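Long-range contact in glycoside hydrolase family 31 (PDB 5I0F), which degrades cycloalternan, probably by a retaining glycoside hydrolase mechanism that passes through a covalent glycosyl-enzyme intermediate: residues M290-W298 against R629-T640. Numbering follows the deposited sequence.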
loop_
_atom_site.group_PDB
_atom_site.type_symbol
_atom_site.label_atom_id
_atom_site.label_comp_id
_atom_site.label_asym_id
_atom_site.label_seq_id
_atom_site.Cartn_x
_atom_site.Cartn_y
_atom_site.Cartn_z
ATOM N N MET A 290 13.179 -2.118 -17.246
ATOM C CA MET A 290 12.048 -1.281 -17.682
ATOM C C MET A 290 12.429 -0.449 -18.892
ATOM O O MET A 290 13.595 -0.167 -19.100
ATOM C CB MET A 290 11.581 -0.372 -16.539
ATOM C CG MET A 290 10.809 -1.088 -15.448
ATOM S SD MET A 290 9.169 -1.592 -16.033
ATOM C CE MET A 290 8.770 -2.910 -14.922
ATOM N N PRO A 291 11.429 -0.055 -19.708
ATOM C CA PRO A 291 11.709 0.786 -20.866
ATOM C C PRO A 291 11.979 2.234 -20.451
ATOM O O PRO A 291 11.454 2.681 -19.418
ATOM C CB PRO A 291 10.432 0.680 -21.678
ATOM C CG PRO A 291 9.356 0.440 -20.677
ATOM C CD PRO A 291 9.980 -0.268 -19.511
ATOM N N GLU A 292 12.762 2.952 -21.244
ATOM C CA GLU A 292 13.165 4.337 -20.890
ATOM C C GLU A 292 11.999 5.320 -20.745
ATOM O O GLU A 292 12.100 6.301 -20.001
ATOM C CB GLU A 292 14.206 4.909 -21.864
ATOM C CG GLU A 292 13.809 4.982 -23.344
ATOM C CD GLU A 292 12.847 6.119 -23.698
ATOM O OE1 GLU A 292 13.034 7.244 -23.155
ATOM O OE2 GLU A 292 11.916 5.907 -24.545
ATOM N N TRP A 293 10.895 5.063 -21.446
ATOM C CA TRP A 293 9.744 5.985 -21.395
ATOM C C TRP A 293 9.084 6.101 -20.020
ATOM O O TRP A 293 8.357 7.073 -19.796
ATOM C CB TRP A 293 8.687 5.685 -22.478
ATOM C CG TRP A 293 8.129 4.249 -22.550
ATOM C CD1 TRP A 293 8.528 3.268 -23.421
ATOM C CD2 TRP A 293 7.064 3.682 -21.775
ATOM N NE1 TRP A 293 7.782 2.129 -23.226
ATOM C CE2 TRP A 293 6.892 2.345 -22.212
ATOM C CE3 TRP A 293 6.234 4.167 -20.756
ATOM C CZ2 TRP A 293 5.922 1.501 -21.678
ATOM C CZ3 TRP A 293 5.257 3.310 -20.220
ATOM C CH2 TRP A 293 5.122 1.991 -20.681
ATOM N N ILE A 294 9.340 5.170 -19.093
ATOM C CA ILE A 294 8.826 5.340 -17.728
ATOM C C ILE A 294 9.402 6.568 -17.007
ATOM O O ILE A 294 8.812 7.035 -16.039
ATOM C CB ILE A 294 8.943 4.084 -16.831
ATOM C CG1 ILE A 294 10.390 3.726 -16.510
ATOM C CG2 ILE A 294 8.194 2.904 -17.458
ATOM C CD1 ILE A 294 10.564 2.907 -15.261
ATOM N N PHE A 295 10.515 7.118 -17.510
ATOM C CA PHE A 295 11.209 8.214 -16.848
ATOM C C PHE A 295 10.816 9.614 -17.278
ATOM O O PHE A 295 11.343 10.592 -16.723
ATOM C CB PHE A 295 12.717 8.023 -16.983
ATOM C CG PHE A 295 13.225 6.823 -16.250
ATOM C CD1 PHE A 295 13.086 6.733 -14.876
ATOM C CD2 PHE A 295 13.866 5.810 -16.916
ATOM C CE1 PHE A 295 13.560 5.625 -14.189
ATOM C CE2 PHE A 295 14.350 4.693 -16.234
ATOM C CZ PHE A 295 14.184 4.602 -14.877
ATOM N N GLY A 296 9.908 9.739 -18.249
ATOM C CA GLY A 296 9.351 11.062 -18.583
ATOM C C GLY A 296 8.222 11.450 -17.627
ATOM O O GLY A 296 7.898 10.716 -16.705
ATOM N N LEU A 297 7.611 12.607 -17.829
ATOM C CA LEU A 297 6.487 13.009 -16.973
ATOM C C LEU A 297 5.245 12.148 -17.250
ATOM O O LEU A 297 4.867 11.915 -18.422
ATOM C CB LEU A 297 6.168 14.491 -17.177
ATOM C CG LEU A 297 5.003 15.074 -16.376
ATOM C CD1 LEU A 297 5.247 14.921 -14.893
ATOM C CD2 LEU A 297 4.829 16.539 -16.739
ATOM N N TRP A 298 4.630 11.672 -16.174
ATOM C CA TRP A 298 3.357 10.964 -16.237
ATOM C C TRP A 298 2.223 11.962 -15.957
ATOM O O TRP A 298 2.245 12.637 -14.919
ATOM C CB TRP A 298 3.274 9.865 -15.185
ATOM C CG TRP A 298 4.154 8.675 -15.405
ATOM C CD1 TRP A 298 5.468 8.668 -15.782
ATOM C CD2 TRP A 298 3.771 7.315 -15.245
ATOM N NE1 TRP A 298 5.932 7.377 -15.872
ATOM C CE2 TRP A 298 4.904 6.523 -15.546
ATOM C CE3 TRP A 298 2.582 6.688 -14.870
ATOM C CZ2 TRP A 298 4.877 5.125 -15.502
ATOM C CZ3 TRP A 298 2.547 5.286 -14.811
ATOM C CH2 TRP A 298 3.692 4.522 -15.116
ATOM N N ARG A 629 14.000 17.328 -16.281
ATOM C CA ARG A 629 13.635 15.916 -16.275
ATOM C C ARG A 629 14.093 15.219 -17.569
ATOM O O ARG A 629 14.676 14.113 -17.521
ATOM C CB ARG A 629 12.150 15.740 -16.067
ATOM C CG ARG A 629 11.691 14.285 -15.963
ATOM C CD ARG A 629 12.292 13.614 -14.750
ATOM N NE ARG A 629 11.784 12.252 -14.539
ATOM C CZ ARG A 629 12.038 11.500 -13.470
ATOM N NH1 ARG A 629 12.742 11.963 -12.451
ATOM N NH2 ARG A 629 11.536 10.274 -13.393
ATOM N N GLU A 630 13.882 15.885 -18.711
ATOM C CA GLU A 630 14.296 15.321 -19.991
ATOM C C GLU A 630 15.811 15.143 -20.035
ATOM O O GLU A 630 16.283 14.084 -20.439
ATOM C CB GLU A 630 13.803 16.172 -21.180
ATOM C CG GLU A 630 12.279 16.153 -21.347
ATOM C CD GLU A 630 11.753 14.789 -21.745
ATOM O OE1 GLU A 630 11.909 14.433 -22.925
ATOM O OE2 GLU A 630 11.179 14.058 -20.887
ATOM N N ALA A 631 16.557 16.163 -19.598
ATOM C CA ALA A 631 18.023 16.087 -19.517
ATOM C C ALA A 631 18.535 14.990 -18.570
ATOM O O ALA A 631 19.637 14.466 -18.776
ATOM C CB ALA A 631 18.606 17.434 -19.091
ATOM N N LEU A 632 17.754 14.666 -17.533
ATOM C CA LEU A 632 18.087 13.582 -16.615
ATOM C C LEU A 632 17.841 12.199 -17.170
ATOM O O LEU A 632 18.310 11.238 -16.582
ATOM C CB LEU A 632 17.283 13.684 -15.317
ATOM C CG LEU A 632 17.692 14.710 -14.295
ATOM C CD1 LEU A 632 16.585 14.765 -13.228
ATOM C CD2 LEU A 632 19.042 14.371 -13.671
ATOM N N ARG A 633 17.117 12.058 -18.276
ATOM C CA ARG A 633 16.738 10.712 -18.729
ATOM C C ARG A 633 17.923 9.745 -18.889
ATOM O O ARG A 633 17.840 8.631 -18.388
ATOM C CB ARG A 633 15.911 10.700 -20.018
ATOM C CG ARG A 633 15.287 9.314 -20.199
ATOM C CD ARG A 633 14.050 9.217 -21.056
ATOM N NE ARG A 633 13.080 10.317 -20.949
ATOM C CZ ARG A 633 11.899 10.291 -21.570
ATOM N NH1 ARG A 633 11.541 9.221 -22.277
ATOM N NH2 ARG A 633 11.065 11.331 -21.486
ATOM N N PRO A 634 19.006 10.165 -19.584
ATOM C CA PRO A 634 20.146 9.246 -19.744
ATOM C C PRO A 634 20.757 8.834 -18.403
ATOM O O PRO A 634 21.169 7.696 -18.255
ATOM C CB PRO A 634 21.165 10.023 -20.574
ATOM C CG PRO A 634 20.504 11.302 -20.973
ATOM C CD PRO A 634 19.187 11.436 -20.315
ATOM N N TYR A 635 20.803 9.751 -17.445
ATOM C CA TYR A 635 21.275 9.454 -16.091
ATOM C C TYR A 635 20.360 8.436 -15.375
ATOM O O TYR A 635 20.848 7.489 -14.757
ATOM C CB TYR A 635 21.368 10.748 -15.267
ATOM C CG TYR A 635 21.909 10.537 -13.868
ATOM C CD1 TYR A 635 23.280 10.316 -13.643
ATOM C CD2 TYR A 635 21.054 10.544 -12.761
ATOM C CE1 TYR A 635 23.776 10.111 -12.359
ATOM C CE2 TYR A 635 21.545 10.350 -11.479
ATOM C CZ TYR A 635 22.896 10.122 -11.279
ATOM O OH TYR A 635 23.337 9.911 -9.995
ATOM N N LEU A 636 19.054 8.658 -15.440
ATOM C CA LEU A 636 18.092 7.750 -14.814
ATOM C C LEU A 636 18.195 6.343 -15.425
ATOM O O LEU A 636 18.191 5.343 -14.699
ATOM C CB LEU A 636 16.665 8.273 -14.961
ATOM C CG LEU A 636 16.297 9.527 -14.172
ATOM C CD1 LEU A 636 14.994 10.141 -14.652
ATOM C CD2 LEU A 636 16.192 9.204 -12.690
ATOM N N VAL A 637 18.286 6.277 -16.750
ATOM C CA VAL A 637 18.417 4.996 -17.446
ATOM C C VAL A 637 19.714 4.269 -17.025
ATOM O O VAL A 637 19.670 3.069 -16.687
ATOM C CB VAL A 637 18.361 5.171 -18.986
ATOM C CG1 VAL A 637 18.792 3.903 -19.720
ATOM C CG2 VAL A 637 16.966 5.551 -19.435
ATOM N N ALA A 638 20.847 4.970 -17.038
ATOM C CA ALA A 638 22.129 4.332 -16.708
ATOM C C ALA A 638 22.210 3.923 -15.222
ATOM O O ALA A 638 22.676 2.817 -14.904
ATOM C CB ALA A 638 23.304 5.219 -17.081
ATOM N N GLN A 639 21.753 4.798 -14.329
ATOM C CA GLN A 639 21.837 4.517 -12.892
ATOM C C GLN A 639 20.903 3.364 -12.493
ATOM O O GLN A 639 21.273 2.532 -11.654
ATOM C CB GLN A 639 21.526 5.755 -12.064
ATOM C CG GLN A 639 22.596 6.837 -12.174
ATOM C CD GLN A 639 23.923 6.377 -11.601
ATOM O OE1 GLN A 639 23.975 5.795 -10.513
ATOM N NE2 GLN A 639 24.997 6.632 -12.325
ATOM N N THR A 640 19.728 3.318 -13.115
ATOM C CA THR A 640 18.815 2.177 -12.947
ATOM C C THR A 640 19.444 0.851 -13.390
ATOM O O THR A 640 19.371 -0.147 -12.672
ATOM C CB THR A 640 17.503 2.406 -13.697
ATOM O OG1 THR A 640 16.821 3.521 -13.122
ATOM C CG2 THR A 640 16.607 1.166 -13.626
HETATM O O HOH W 1 9.017 9.363 -14.583
HETATM O O HOH W 2 13.475 11.618 -18.259
HETATM O O HOH W 3 8.351 14.073 -20.146
#
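The F295 ring packs between L636 of helix 617-646 and I294. CB of L636 sits over one face, 4.0 Å from the centroid of the F295 ring, a CH-pi contact. CG1 of I294 covers the opposite face. V637 CG2 approaches the ring obliquely, 4.0 Å from F295 CD2. T640 OG1 lies 3.3 Å from F295 CZ and donates a hydrogen bond to L636 O within the helix. The carbonyl of F295 is held too: R629 NE donates to F295 O at 2.8 Å, bent to 139°, and a water joins the same oxygen to R629 O and R633 NE. The 3-10 turn 292-295 leads into the first TIM-barrel strand, 297-300. It packs here against helix 617-646, which comes after the eighth strand, 587-590, and the short helix 606-613. R629 also bonds to M585 O, T583 O and P586 O, just before that strand. L636 CD1 lies over one face of the R629 guanidinium. R633 bridges two acids. A bend at chi3 (-38°) helps turn its guanidinium to E292. R633 NH1 donates to E292 OE1 at 2.6 Å, on the syn side, in a salt bridge with nearly coplanar groups (14°). R633 NH2 donates to E630 OE2 at 2.8 Å, a second salt bridge.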